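Local coordinates for putative epoxide hydrolase protein (Klebsiella pneumoniae subsp. pneumoniae, PDB 5BOV), which probably acts as a hydrolase of the alpha/beta hydrolase fold, perhaps opening epoxides, although its natural substrate is not established, at residues A[11-16]-A[69-74]; A[16-21]-A[227-232]; A[104-109]-A[114-119]; A[188-193]-A[286-291]. All coordinates share one frame; numbering follows the deposited sequence. Where two conformers were deposited one is given.

Interaction 1 of 4, residues A[11-16]-A[69-74]; sequences IQQIRA and YGTTRF
Gln13 and Thr71 meet amide to threonine, and two hydrogen bonds make this the tight end of the contact. The Thr71 hydroxyl OG1 donates to Gln13 OE1 over 2.7 Å, in the plane of the amide carbonyl and onto a lone pair. On the other half of the amide, Gln13 NE2 reaches Thr71 O at 3.1 Å. This second bond is less well directed: the donor stands 45° out of the Thr71 carbonyl plane. A glutamine suits the place because one flat group can accept from a side chain and donate to the same residue's backbone. Its chain bends at chi2 (-68°), which carries the amide across to the threonine. In the conformer given, NE2 also bonds Asn20 OD1, which would help fix the amide's rotation. Beside it, the Ile11 methyl CG2 packs 3.6 Å from Thr71 OG1.

Strand 12-16 is an edge strand of the central sheet of the alpha/beta hydrolase fold, and strand 19-26 runs between it and strand 59-74. The glutamine thus reaches past a middle strand to the type II' turn from Tyr69 to Thr72. Gly70 takes the positive phi that this turn requires, and Thr72 N closes it on Tyr69 O at 3.1 Å.

Further along, the contact slackens. Arg15 and Arg73 both extend from exposed positions on this loose side, and their side chains, each modelled in more than one position, make no firm contact with each other.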
loop_
_atom_site.group_PDB
_atom_site.type_symbol
_atom_site.label_atom_id
_atom_site.label_comp_id
_atom_site.label_asym_id
_atom_site.label_seq_id
_atom_site.Cartn_x
_atom_site.Cartn_y
_atom_site.Cartn_z
ATOM N N ILE A 11 15.490 -10.320 -5.883
ATOM C CA ILE A 11 14.108 -10.602 -5.557
ATOM C C ILE A 11 13.956 -12.031 -5.104
ATOM O O ILE A 11 14.377 -12.951 -5.779
ATOM C CB ILE A 11 13.184 -10.376 -6.743
ATOM C CG1 ILE A 11 13.420 -8.953 -7.296
ATOM C CG2 ILE A 11 11.755 -10.532 -6.320
ATOM C CD1 ILE A 11 13.286 -7.846 -6.276
ATOM N N GLN A 12 13.420 -12.207 -3.902
ATOM C CA GLN A 12 13.172 -13.536 -3.323
ATOM C C GLN A 12 11.721 -13.912 -3.578
ATOM O O GLN A 12 10.891 -13.055 -3.857
ATOM C CB GLN A 12 13.357 -13.521 -1.806
ATOM C CG GLN A 12 14.611 -12.844 -1.243
ATOM C CD GLN A 12 15.819 -13.537 -1.670
ATOM O OE1 GLN A 12 15.887 -14.771 -1.655
ATOM N NE2 GLN A 12 16.837 -12.761 -2.084
ATOM N N GLN A 13 11.436 -15.202 -3.462
ATOM C CA GLN A 13 10.092 -15.748 -3.727
ATOM C C GLN A 13 9.724 -16.699 -2.625
ATOM O O GLN A 13 10.564 -17.509 -2.173
ATOM C CB GLN A 13 10.047 -16.478 -5.064
ATOM C CG GLN A 13 10.394 -15.666 -6.272
ATOM C CD GLN A 13 9.418 -14.550 -6.703
ATOM O OE1 GLN A 13 9.847 -13.528 -7.229
ATOM N NE2 GLN A 13 8.151 -14.723 -6.467
ATOM N N ILE A 14 8.490 -16.631 -2.153
ATOM C CA ILE A 14 8.038 -17.560 -1.102
ATOM C C ILE A 14 6.562 -17.868 -1.237
ATOM O O ILE A 14 5.758 -16.992 -1.513
ATOM C CB ILE A 14 8.417 -17.020 0.327
ATOM C CG1 ILE A 14 8.356 -18.140 1.384
ATOM C CG2 ILE A 14 7.521 -15.872 0.778
ATOM C CD1 ILE A 14 9.049 -17.827 2.699
ATOM N N ARG A 15 6.191 -19.128 -0.987
ATOM C CA ARG A 15 4.791 -19.498 -0.932
ATOM C C ARG A 15 4.139 -18.921 0.314
ATOM O O ARG A 15 4.653 -19.089 1.432
ATOM C CB ARG A 15 4.666 -21.024 -0.961
ATOM C CG ARG A 15 3.222 -21.577 -1.013
ATOM C CD ARG A 15 3.236 -23.114 -0.829
ATOM N NE ARG A 15 3.988 -23.665 -1.960
ATOM C CZ ARG A 15 3.476 -24.049 -3.133
ATOM N NH1 ARG A 15 2.161 -24.083 -3.308
ATOM N NH2 ARG A 15 4.299 -24.433 -4.114
ATOM N N ALA A 16 3.044 -18.209 0.154
ATOM C CA ALA A 16 2.367 -17.630 1.259
ATOM C C ALA A 16 0.881 -17.549 0.912
ATOM O O ALA A 16 0.440 -16.730 0.102
ATOM C CB ALA A 16 2.918 -16.226 1.549
ATOM N N TYR A 69 1.170 -7.363 -8.864
ATOM C CA TYR A 69 2.367 -6.620 -9.197
ATOM C C TYR A 69 3.617 -7.495 -9.260
ATOM O O TYR A 69 3.806 -8.441 -8.474
ATOM C CB TYR A 69 2.661 -5.519 -8.183
ATOM C CG TYR A 69 1.568 -4.536 -7.965
ATOM C CD1 TYR A 69 0.451 -4.865 -7.193
ATOM C CD2 TYR A 69 1.682 -3.252 -8.463
ATOM C CE1 TYR A 69 -0.529 -3.907 -6.966
ATOM C CE2 TYR A 69 0.709 -2.293 -8.251
ATOM C CZ TYR A 69 -0.339 -2.600 -7.445
ATOM O OH TYR A 69 -1.330 -1.619 -7.231
ATOM N N GLY A 70 4.494 -7.133 -10.209
ATOM C CA GLY A 70 5.851 -7.674 -10.202
ATOM C C GLY A 70 5.841 -9.205 -10.302
ATOM O O GLY A 70 5.121 -9.808 -11.077
ATOM N N THR A 71 6.671 -9.820 -9.483
ATOM C CA THR A 71 6.783 -11.270 -9.495
ATOM C C THR A 71 5.896 -11.961 -8.439
ATOM O O THR A 71 6.062 -13.182 -8.172
ATOM C CB THR A 71 8.262 -11.665 -9.266
ATOM O OG1 THR A 71 8.684 -11.212 -7.980
ATOM C CG2 THR A 71 9.136 -11.169 -10.355
ATOM N N THR A 72 4.956 -11.240 -7.822
ATOM C CA THR A 72 3.989 -11.880 -7.018
ATOM C C THR A 72 2.952 -12.557 -7.933
ATOM O O THR A 72 2.416 -11.893 -8.809
ATOM C CB THR A 72 3.332 -10.930 -6.040
ATOM O OG1 THR A 72 4.314 -10.676 -5.001
ATOM C CG2 THR A 72 2.065 -11.549 -5.399
ATOM N N ARG A 73 2.621 -13.824 -7.675
ATOM C CA ARG A 73 1.698 -14.551 -8.575
ATOM C C ARG A 73 0.738 -15.387 -7.743
ATOM O O ARG A 73 1.030 -15.717 -6.584
ATOM C CB ARG A 73 2.477 -15.434 -9.607
ATOM C CG ARG A 73 3.321 -16.503 -8.996
ATOM C CD ARG A 73 4.066 -17.320 -10.060
ATOM N NE ARG A 73 4.774 -18.499 -9.512
ATOM C CZ ARG A 73 4.240 -19.547 -8.862
ATOM N NH1 ARG A 73 2.934 -19.687 -8.656
ATOM N NH2 ARG A 73 5.054 -20.503 -8.425
ATOM N N PHE A 74 -0.412 -15.660 -8.305
ATOM C CA PHE A 74 -1.336 -16.624 -7.681
ATOM C C PHE A 74 -0.798 -18.044 -7.945
ATOM O O PHE A 74 -0.434 -18.388 -9.056
ATOM C CB PHE A 74 -2.741 -16.459 -8.245
ATOM C CG PHE A 74 -3.436 -15.235 -7.718
ATOM C CD1 PHE A 74 -3.247 -13.995 -8.299
ATOM C CD2 PHE A 74 -4.270 -15.317 -6.606
ATOM C CE1 PHE A 74 -3.885 -12.879 -7.802
ATOM C CE2 PHE A 74 -4.907 -14.168 -6.088
ATOM C CZ PHE A 74 -4.673 -12.957 -6.644
#

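Interaction 2 of 4, residues A[16-21]-A[227-232]; sequences AGDLNI and EAKYAG
Asp18 and Lys229 approach head-on in a salt bridge, with NZ 2.8 Å from OD2. The ammonium sits on the syn lone pair of OD2, while Asp18 OD1 lies 3.7 Å from NZ. An extended lysine suits this spot: beyond CG its chain runs straight, spanning the gap between backbones whose closest CA atoms, those of Asp18 and Lys229, are 12.1 Å apart.

Water adds a second, indirect connection. It donates to Asp18 OD2 at 2.7 Å and hydrogen-bonds Tyr230 OH at 2.7 Å, lying in the plane of the tyrosine ring at its edge. Within 227-232, Lys229 CG lies over the centre of the Tyr230 ring, 4.0 Å above its plane, so the two side chains run side by side toward Asp18.

Asp18 owes its outward position to the type II' turn Ala16-Leu19 of a tight beta hairpin, in which Gly17 supplies the positive phi. The partner residues lead into helix 231-238.

With one carboxylate oxygen taking both an ammonium and a water proton, Asp18 is probably held ionised, and the nearby lysine would offset the like charge of Glu227, whose OE1 lies 5.5 Å from Asp18 OD2.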
loop_
_atom_site.group_PDB
_atom_site.type_symbol
_atom_site.label_atom_id
_atom_site.label_comp_id
_atom_site.label_asym_id
_atom_site.label_seq_id
_atom_site.Cartn_x
_atom_site.Cartn_y
_atom_site.Cartn_z
ATOM N N ALA A 16 3.044 -18.209 0.154
ATOM C CA ALA A 16 2.367 -17.630 1.259
ATOM C C ALA A 16 0.881 -17.549 0.912
ATOM O O ALA A 16 0.440 -16.730 0.102
ATOM C CB ALA A 16 2.918 -16.226 1.549
ATOM N N GLY A 17 0.082 -18.393 1.575
ATOM C CA GLY A 17 -1.364 -18.354 1.382
ATOM C C GLY A 17 -1.697 -18.774 -0.035
ATOM O O GLY A 17 -1.276 -19.835 -0.503
ATOM N N ASP A 18 -2.434 -17.929 -0.717
ATOM C CA ASP A 18 -2.791 -18.182 -2.111
ATOM C C ASP A 18 -1.770 -17.702 -3.125
ATOM O O ASP A 18 -1.985 -17.868 -4.356
ATOM C CB ASP A 18 -4.136 -17.498 -2.399
ATOM C CG ASP A 18 -5.305 -18.155 -1.683
ATOM O OD1 ASP A 18 -5.237 -19.325 -1.302
ATOM O OD2 ASP A 18 -6.397 -17.493 -1.641
ATOM N N LEU A 19 -0.656 -17.118 -2.645
ATOM C CA LEU A 19 0.339 -16.525 -3.529
ATOM C C LEU A 19 1.709 -17.149 -3.446
ATOM O O LEU A 19 2.055 -17.774 -2.452
ATOM C CB LEU A 19 0.472 -15.059 -3.079
ATOM C CG LEU A 19 -0.789 -14.221 -3.079
ATOM C CD1 LEU A 19 -0.463 -12.816 -2.568
ATOM C CD2 LEU A 19 -1.409 -14.110 -4.486
ATOM N N ASN A 20 2.470 -16.909 -4.489
ATOM C CA ASN A 20 3.931 -16.938 -4.389
ATOM C C ASN A 20 4.347 -15.450 -4.433
ATOM O O ASN A 20 4.159 -14.804 -5.443
ATOM C CB ASN A 20 4.511 -17.772 -5.528
ATOM C CG ASN A 20 5.983 -17.522 -5.817
ATOM O OD1 ASN A 20 6.749 -16.929 -5.072
ATOM N ND2 ASN A 20 6.350 -17.889 -7.046
ATOM N N ILE A 21 4.818 -14.958 -3.301
ATOM C CA ILE A 21 5.082 -13.578 -3.137
ATOM C C ILE A 21 6.508 -13.303 -3.518
ATOM O O ILE A 21 7.442 -13.967 -3.014
ATOM C CB ILE A 21 4.802 -13.126 -1.676
ATOM C CG1 ILE A 21 3.299 -13.161 -1.434
ATOM C CG2 ILE A 21 5.301 -11.671 -1.456
ATOM C CD1 ILE A 21 2.856 -12.838 -0.003
ATOM N N GLU A 227 -15.035 -12.361 -1.459
ATOM C CA GLU A 227 -15.064 -13.808 -1.216
ATOM C C GLU A 227 -15.540 -14.092 0.184
ATOM O O GLU A 227 -15.212 -13.404 1.146
ATOM C CB GLU A 227 -13.654 -14.403 -1.420
ATOM C CG GLU A 227 -13.208 -14.386 -2.846
ATOM C CD GLU A 227 -11.800 -14.937 -2.958
ATOM O OE1 GLU A 227 -11.587 -16.188 -2.974
ATOM O OE2 GLU A 227 -10.855 -14.129 -3.015
ATOM N N ALA A 228 -16.174 -15.247 0.319
ATOM C CA ALA A 228 -16.708 -15.673 1.585
ATOM C C ALA A 228 -15.681 -15.785 2.691
ATOM O O ALA A 228 -15.937 -15.406 3.854
ATOM C CB ALA A 228 -17.463 -16.996 1.393
ATOM N N LYS A 229 -14.485 -16.242 2.359
ATOM C CA LYS A 229 -13.464 -16.382 3.383
ATOM C C LYS A 229 -12.906 -15.062 3.966
ATOM O O LYS A 229 -12.210 -15.086 4.977
ATOM C CB LYS A 229 -12.287 -17.253 2.891
ATOM C CG LYS A 229 -11.460 -16.691 1.763
ATOM C CD LYS A 229 -10.448 -17.739 1.350
ATOM C CE LYS A 229 -9.436 -17.208 0.403
ATOM N NZ LYS A 229 -8.583 -18.360 -0.065
ATOM N N TYR A 230 -13.221 -13.934 3.295
ATOM C CA TYR A 230 -12.822 -12.644 3.804
ATOM C C TYR A 230 -13.986 -11.862 4.411
ATOM O O TYR A 230 -13.780 -10.745 4.897
ATOM C CB TYR A 230 -12.170 -11.847 2.694
ATOM C CG TYR A 230 -10.916 -12.536 2.136
ATOM C CD1 TYR A 230 -9.888 -12.881 2.963
ATOM C CD2 TYR A 230 -10.766 -12.734 0.776
ATOM C CE1 TYR A 230 -8.694 -13.488 2.446
ATOM C CE2 TYR A 230 -9.609 -13.339 0.263
ATOM C CZ TYR A 230 -8.602 -13.726 1.117
ATOM O OH TYR A 230 -7.442 -14.342 0.620
ATOM N N ALA A 231 -15.190 -12.466 4.420
ATOM C CA ALA A 231 -16.365 -11.668 4.795
ATOM C C ALA A 231 -16.317 -11.304 6.273
ATOM O O ALA A 231 -16.778 -10.203 6.669
ATOM C CB ALA A 231 -17.659 -12.464 4.434
ATOM N N GLY A 232 -15.790 -12.180 7.105
ATOM C CA GLY A 232 -15.645 -11.911 8.539
ATOM C C GLY A 232 -14.730 -10.695 8.792
ATOM O O GLY A 232 -15.054 -9.787 9.612
HETATM O O HOH W 1 -6.950 -14.897 -1.926
#

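Interaction 3 of 4, residues A[104-109]-A[114-119]; sequences ADLAGF and RTADIV
Leu106 presses on Ala116 and Val119, the two residues that one face of helix 111-122 turns toward strand 104-108. Its CB meets Ala116 CB at 4.0 Å, while the branch ending in CD1 reaches farther along the helix. There CD1 lies 3.8 Å from Val119 CB, the two side chains crossing at about a right angle, and it also grazes the Ala116 carbonyl, with O at 3.9 Å. The interface is wholly apolar between side chains, and the residue sizes are graded to fit: a long branched leucine fills the space beside the valine, and a bare methyl on Ala116 lets strand and helix approach until the Leu106 and Ala116 CA atoms are 6.0 Å apart.

Leucine's torsions direct this. CG lies anti to the carbonyl carbon (chi1 -62°), and chi2 near 180° extends CD1 toward Val119. Ala116 and Val119 are three residues apart, hence nearly on the same side of the helix.

Gly108 matters one step farther out. Without a side chain, it lies on the helix-facing side of the strand near Ala116, where the chain turns from strand to helix. It begins a GxDxG pattern consistent with the nucleophile elbow of alpha/beta hydrolases.

Strand 104-108 and helix 111-122 open a beta-alpha-beta unit that continues into strand 127-133. Leu106 also touches Ile35 and Val127 of the parallel strands flanking its own, Ala116 packs on Leu130, and Thr115 and Ile118 turn to Met88 and Ala89 of helix 85-98.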
loop_
_atom_site.group_PDB
_atom_site.type_symbol
_atom_site.label_atom_id
_atom_site.label_comp_id
_atom_site.label_asym_id
_atom_site.label_seq_id
_atom_site.Cartn_x
_atom_site.Cartn_y
_atom_site.Cartn_z
ATOM N N ALA A 104 6.301 -7.056 13.351
ATOM C CA ALA A 104 7.126 -6.163 12.567
ATOM C C ALA A 104 6.602 -4.735 12.697
ATOM O O ALA A 104 5.413 -4.513 12.977
ATOM C CB ALA A 104 7.103 -6.543 11.126
ATOM N N ASP A 105 7.475 -3.763 12.398
ATOM C CA ASP A 105 7.036 -2.419 12.084
ATOM C C ASP A 105 6.458 -2.442 10.660
ATOM O O ASP A 105 7.020 -3.106 9.821
ATOM C CB ASP A 105 8.214 -1.493 12.145
ATOM C CG ASP A 105 8.752 -1.317 13.502
ATOM O OD1 ASP A 105 8.002 -1.193 14.478
ATOM O OD2 ASP A 105 10.063 -1.252 13.629
ATOM N N LEU A 106 5.301 -1.815 10.453
ATOM C CA LEU A 106 4.696 -1.738 9.119
ATOM C C LEU A 106 4.642 -0.311 8.670
ATOM O O LEU A 106 4.348 0.608 9.452
ATOM C CB LEU A 106 3.281 -2.286 9.125
ATOM C CG LEU A 106 3.082 -3.727 9.496
ATOM C CD1 LEU A 106 1.605 -4.059 9.268
ATOM C CD2 LEU A 106 3.969 -4.663 8.825
ATOM N N ALA A 107 4.817 -0.107 7.367
ATOM C CA ALA A 107 4.691 1.237 6.785
ATOM C C ALA A 107 4.119 1.109 5.389
ATOM O O ALA A 107 4.416 0.138 4.684
ATOM C CB ALA A 107 6.018 1.931 6.708
ATOM N N GLY A 108 3.261 2.057 5.013
ATOM C CA GLY A 108 2.708 2.004 3.708
ATOM C C GLY A 108 2.097 3.328 3.239
ATOM O O GLY A 108 1.952 4.283 4.029
ATOM N N PHE A 109 1.844 3.388 1.932
ATOM C CA PHE A 109 1.032 4.465 1.344
ATOM C C PHE A 109 0.003 3.858 0.386
ATOM O O PHE A 109 0.202 2.794 -0.149
ATOM C CB PHE A 109 1.914 5.569 0.648
ATOM C CG PHE A 109 2.595 5.070 -0.622
ATOM C CD1 PHE A 109 3.724 4.217 -0.538
ATOM C CD2 PHE A 109 2.088 5.382 -1.882
ATOM C CE1 PHE A 109 4.306 3.756 -1.705
ATOM C CE2 PHE A 109 2.701 4.942 -3.069
ATOM C CZ PHE A 109 3.818 4.132 -2.965
ATOM N N ARG A 114 -3.535 1.263 3.533
ATOM C CA ARG A 114 -4.763 0.550 3.868
ATOM C C ARG A 114 -4.492 -0.848 4.369
ATOM O O ARG A 114 -4.994 -1.265 5.411
ATOM C CB ARG A 114 -5.645 0.496 2.669
ATOM C CG ARG A 114 -6.967 -0.144 2.894
ATOM C CD ARG A 114 -7.730 -0.302 1.574
ATOM N NE ARG A 114 -7.093 -1.314 0.761
ATOM C CZ ARG A 114 -7.225 -1.463 -0.545
ATOM N NH1 ARG A 114 -7.946 -0.626 -1.268
ATOM N NH2 ARG A 114 -6.639 -2.518 -1.138
ATOM N N THR A 115 -3.562 -1.546 3.703
ATOM C CA THR A 115 -3.248 -2.885 4.047
ATOM C C THR A 115 -2.554 -2.944 5.449
ATOM O O THR A 115 -2.953 -3.733 6.298
ATOM C CB THR A 115 -2.304 -3.524 2.985
ATOM O OG1 THR A 115 -2.974 -3.548 1.706
ATOM C CG2 THR A 115 -1.936 -4.875 3.346
ATOM N N ALA A 116 -1.592 -2.056 5.680
ATOM C CA ALA A 116 -0.945 -2.013 6.989
ATOM C C ALA A 116 -1.916 -1.621 8.103
ATOM O O ALA A 116 -1.848 -2.186 9.190
ATOM C CB ALA A 116 0.197 -0.983 6.960
ATOM N N ASP A 117 -2.825 -0.673 7.820
ATOM C CA ASP A 117 -3.843 -0.255 8.712
ATOM C C ASP A 117 -4.689 -1.515 9.149
ATOM O O ASP A 117 -4.991 -1.676 10.344
ATOM C CB ASP A 117 -4.780 0.760 8.149
ATOM C CG ASP A 117 -4.154 2.122 7.917
ATOM O OD1 ASP A 117 -2.987 2.361 8.309
ATOM O OD2 ASP A 117 -4.834 2.882 7.210
ATOM N N ILE A 118 -5.111 -2.309 8.166
ATOM C CA ILE A 118 -5.914 -3.468 8.438
ATOM C C ILE A 118 -5.140 -4.482 9.297
ATOM O O ILE A 118 -5.740 -5.032 10.261
ATOM C CB ILE A 118 -6.434 -4.115 7.144
ATOM C CG1 ILE A 118 -7.408 -3.195 6.485
ATOM C CG2 ILE A 118 -7.109 -5.504 7.436
ATOM C CD1 ILE A 118 -7.734 -3.569 5.041
ATOM N N VAL A 119 -3.888 -4.759 8.977
ATOM C CA VAL A 119 -3.116 -5.680 9.792
ATOM C C VAL A 119 -3.054 -5.179 11.226
ATOM O O VAL A 119 -3.259 -5.946 12.185
ATOM C CB VAL A 119 -1.716 -5.955 9.243
ATOM C CG1 VAL A 119 -1.000 -6.933 10.073
ATOM C CG2 VAL A 119 -1.862 -6.515 7.855
#

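Interaction 4 of 4, residues A[188-193]-A[286-291]; sequences PQWQFS and PPQEDP
The helical region inserted before strand 247-252, which by its place in the alpha/beta hydrolase fold is probably the lid, meets the core domain here through Trp190 on Gln288 and Glu289. Segment 286-291 begins just after the loop that in this family usually carries the catalytic histidine. Two prolines, Pro286 and Pro287, open its short helix, a suitable place for residues without an N-H, since the N-H groups of a helix's first turn have no partner within the helix.

Trp190 reaches across with CG anti to its own backbone nitrogen. Glu289 CG lies over the indole face in a CH-pi contact, 3.6 Å from the centroid of the five-membered ring and 19° off its normal. The carboxylate continues the stack, its plane only 7° from that of the ring. Such an anion over an electron-rich face would be poorly placed without help, and it has polar partners: OE2 bonds Ser187 OG and Asn285 N, and OE1 bonds Gly283 N.

Gln288 approaches differently, at the rim of the six-membered ring, with the amide turned 70° from the indole. Its CD comes 3.6 Å from Trp190 CH2. Its chain, extended beyond CG, lies along the rim, CB and CG touching the ring as well as CD. The indole is also backed by its own loop: Phe192 CB lies 3.6 Å above the face opposite Glu289 CG, displaced toward the rim.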
loop_
_atom_site.group_PDB
_atom_site.type_symbol
_atom_site.label_atom_id
_atom_site.label_comp_id
_atom_site.label_asym_id
_atom_site.label_seq_id
_atom_site.Cartn_x
_atom_site.Cartn_y
_atom_site.Cartn_z
ATOM N N PRO A 188 1.868 16.215 -8.567
ATOM C CA PRO A 188 2.147 17.201 -9.645
ATOM C C PRO A 188 3.483 17.917 -9.623
ATOM O O PRO A 188 3.933 18.335 -10.702
ATOM C CB PRO A 188 1.037 18.261 -9.468
ATOM C CG PRO A 188 0.075 17.690 -8.583
ATOM C CD PRO A 188 0.682 16.557 -7.794
ATOM N N GLN A 189 4.146 17.999 -8.485
ATOM C CA GLN A 189 5.444 18.630 -8.387
ATOM C C GLN A 189 6.597 17.626 -8.323
ATOM O O GLN A 189 7.763 18.021 -8.196
ATOM C CB GLN A 189 5.458 19.596 -7.175
ATOM C CG GLN A 189 4.788 20.942 -7.447
ATOM C CD GLN A 189 3.266 20.896 -7.659
ATOM O OE1 GLN A 189 2.509 20.485 -6.773
ATOM N NE2 GLN A 189 2.799 21.419 -8.808
ATOM N N TRP A 190 6.319 16.323 -8.462
ATOM C CA TRP A 190 7.388 15.359 -8.545
ATOM C C TRP A 190 7.887 15.240 -9.982
ATOM O O TRP A 190 7.200 14.668 -10.861
ATOM C CB TRP A 190 6.855 13.997 -8.042
ATOM C CG TRP A 190 7.892 12.867 -8.020
ATOM C CD1 TRP A 190 9.227 12.984 -7.909
ATOM C CD2 TRP A 190 7.586 11.472 -7.890
ATOM N NE1 TRP A 190 9.807 11.729 -7.849
ATOM C CE2 TRP A 190 8.816 10.782 -7.770
ATOM C CE3 TRP A 190 6.403 10.744 -7.890
ATOM C CZ2 TRP A 190 8.892 9.402 -7.789
ATOM C CZ3 TRP A 190 6.466 9.385 -7.849
ATOM C CH2 TRP A 190 7.748 8.704 -7.773
ATOM N N GLN A 191 9.139 15.660 -10.206
ATOM C CA GLN A 191 9.702 15.602 -11.541
ATOM C C GLN A 191 10.413 14.276 -11.784
ATOM O O GLN A 191 11.621 14.216 -12.068
ATOM C CB GLN A 191 10.640 16.796 -11.683
ATOM C CG GLN A 191 9.941 18.140 -11.559
ATOM C CD GLN A 191 10.941 19.283 -11.695
ATOM O OE1 GLN A 191 11.241 19.959 -10.713
ATOM N NE2 GLN A 191 11.515 19.455 -12.870
ATOM N N PHE A 192 9.668 13.175 -11.678
ATOM C CA PHE A 192 10.215 11.880 -11.887
ATOM C C PHE A 192 10.638 11.642 -13.316
ATOM O O PHE A 192 10.004 12.112 -14.258
ATOM C CB PHE A 192 9.226 10.766 -11.465
ATOM C CG PHE A 192 7.890 10.793 -12.202
ATOM C CD1 PHE A 192 7.755 10.136 -13.370
ATOM C CD2 PHE A 192 6.798 11.448 -11.684
ATOM C CE1 PHE A 192 6.519 10.065 -14.009
ATOM C CE2 PHE A 192 5.609 11.388 -12.303
ATOM C CZ PHE A 192 5.499 10.767 -13.515
ATOM N N SER A 193 11.732 10.912 -13.477
ATOM C CA SER A 193 12.279 10.666 -14.808
ATOM C C SER A 193 11.477 9.618 -15.535
ATOM O O SER A 193 10.783 8.781 -14.906
ATOM C CB SER A 193 13.759 10.218 -14.738
ATOM O OG SER A 193 13.867 8.927 -14.185
ATOM N N PRO A 286 5.343 9.566 -0.520
ATOM C CA PRO A 286 6.425 10.025 0.312
ATOM C C PRO A 286 7.666 9.152 0.351
ATOM O O PRO A 286 8.772 9.678 0.366
ATOM C CB PRO A 286 5.768 10.146 1.692
ATOM C CG PRO A 286 4.355 10.483 1.398
ATOM C CD PRO A 286 4.040 9.673 0.231
ATOM N N PRO A 287 7.487 7.816 0.357
ATOM C CA PRO A 287 8.793 7.114 0.446
ATOM C C PRO A 287 9.664 7.280 -0.796
ATOM O O PRO A 287 10.883 7.300 -0.690
ATOM C CB PRO A 287 8.422 5.652 0.631
ATOM C CG PRO A 287 6.966 5.521 0.231
ATOM C CD PRO A 287 6.374 6.904 0.467
ATOM N N GLN A 288 9.034 7.298 -1.964
ATOM C CA GLN A 288 9.831 7.408 -3.182
ATOM C C GLN A 288 10.312 8.876 -3.355
ATOM O O GLN A 288 11.453 9.110 -3.841
ATOM C CB GLN A 288 9.058 6.977 -4.381
ATOM C CG GLN A 288 10.024 6.558 -5.504
ATOM C CD GLN A 288 9.399 5.675 -6.601
ATOM O OE1 GLN A 288 8.325 5.127 -6.472
ATOM N NE2 GLN A 288 10.147 5.545 -7.700
ATOM N N GLU A 289 9.466 9.821 -3.008
ATOM C CA GLU A 289 9.712 11.271 -3.241
ATOM C C GLU A 289 10.558 11.891 -2.173
ATOM O O GLU A 289 11.293 12.816 -2.461
ATOM C CB GLU A 289 8.384 12.009 -3.284
ATOM C CG GLU A 289 7.515 11.611 -4.459
ATOM C CD GLU A 289 6.153 12.335 -4.418
ATOM O OE1 GLU A 289 6.229 13.609 -4.352
ATOM O OE2 GLU A 289 5.125 11.657 -4.554
ATOM N N ASP A 290 10.460 11.449 -0.930
ATOM C CA ASP A 290 11.184 11.979 0.206
ATOM C C ASP A 290 11.673 10.842 1.144
ATOM O O ASP A 290 11.216 10.727 2.293
ATOM C CB ASP A 290 10.330 12.977 0.974
ATOM C CG ASP A 290 11.171 13.867 1.958
ATOM O OD1 ASP A 290 12.361 13.597 2.194
ATOM O OD2 ASP A 290 10.498 14.711 2.559
ATOM N N PRO A 291 12.548 10.007 0.637
ATOM C CA PRO A 291 12.984 8.833 1.391
ATOM C C PRO A 291 13.653 9.198 2.746
ATOM O O PRO A 291 13.465 8.456 3.683
ATOM C CB PRO A 291 13.956 8.110 0.448
ATOM C CG PRO A 291 14.395 9.183 -0.513
ATOM C CD PRO A 291 13.183 10.057 -0.691
#

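Interactions 1 and 2 form one corner of the sheet: they share Ala16, and backbone atoms join them, Arg73 O to Asn20 N at 2.8 Å and Ile14 O to Ile21 N at 2.9 Å, both probable hydrogen bonds. Interaction 3 lies deeper in the same sheet, its nearest atoms about 8 Å from interaction 1 and about 9 Å from interaction 2. It touches interaction 4 where Phe109 CD1 packs on Pro287 CG at 3.6 Å, so the presumed nucleophile elbow and the segment after the presumed histidine loop adjoin. Interactions 2 and 4 lie on opposite sides of the chain's centre, 32 Å apart between contact centres.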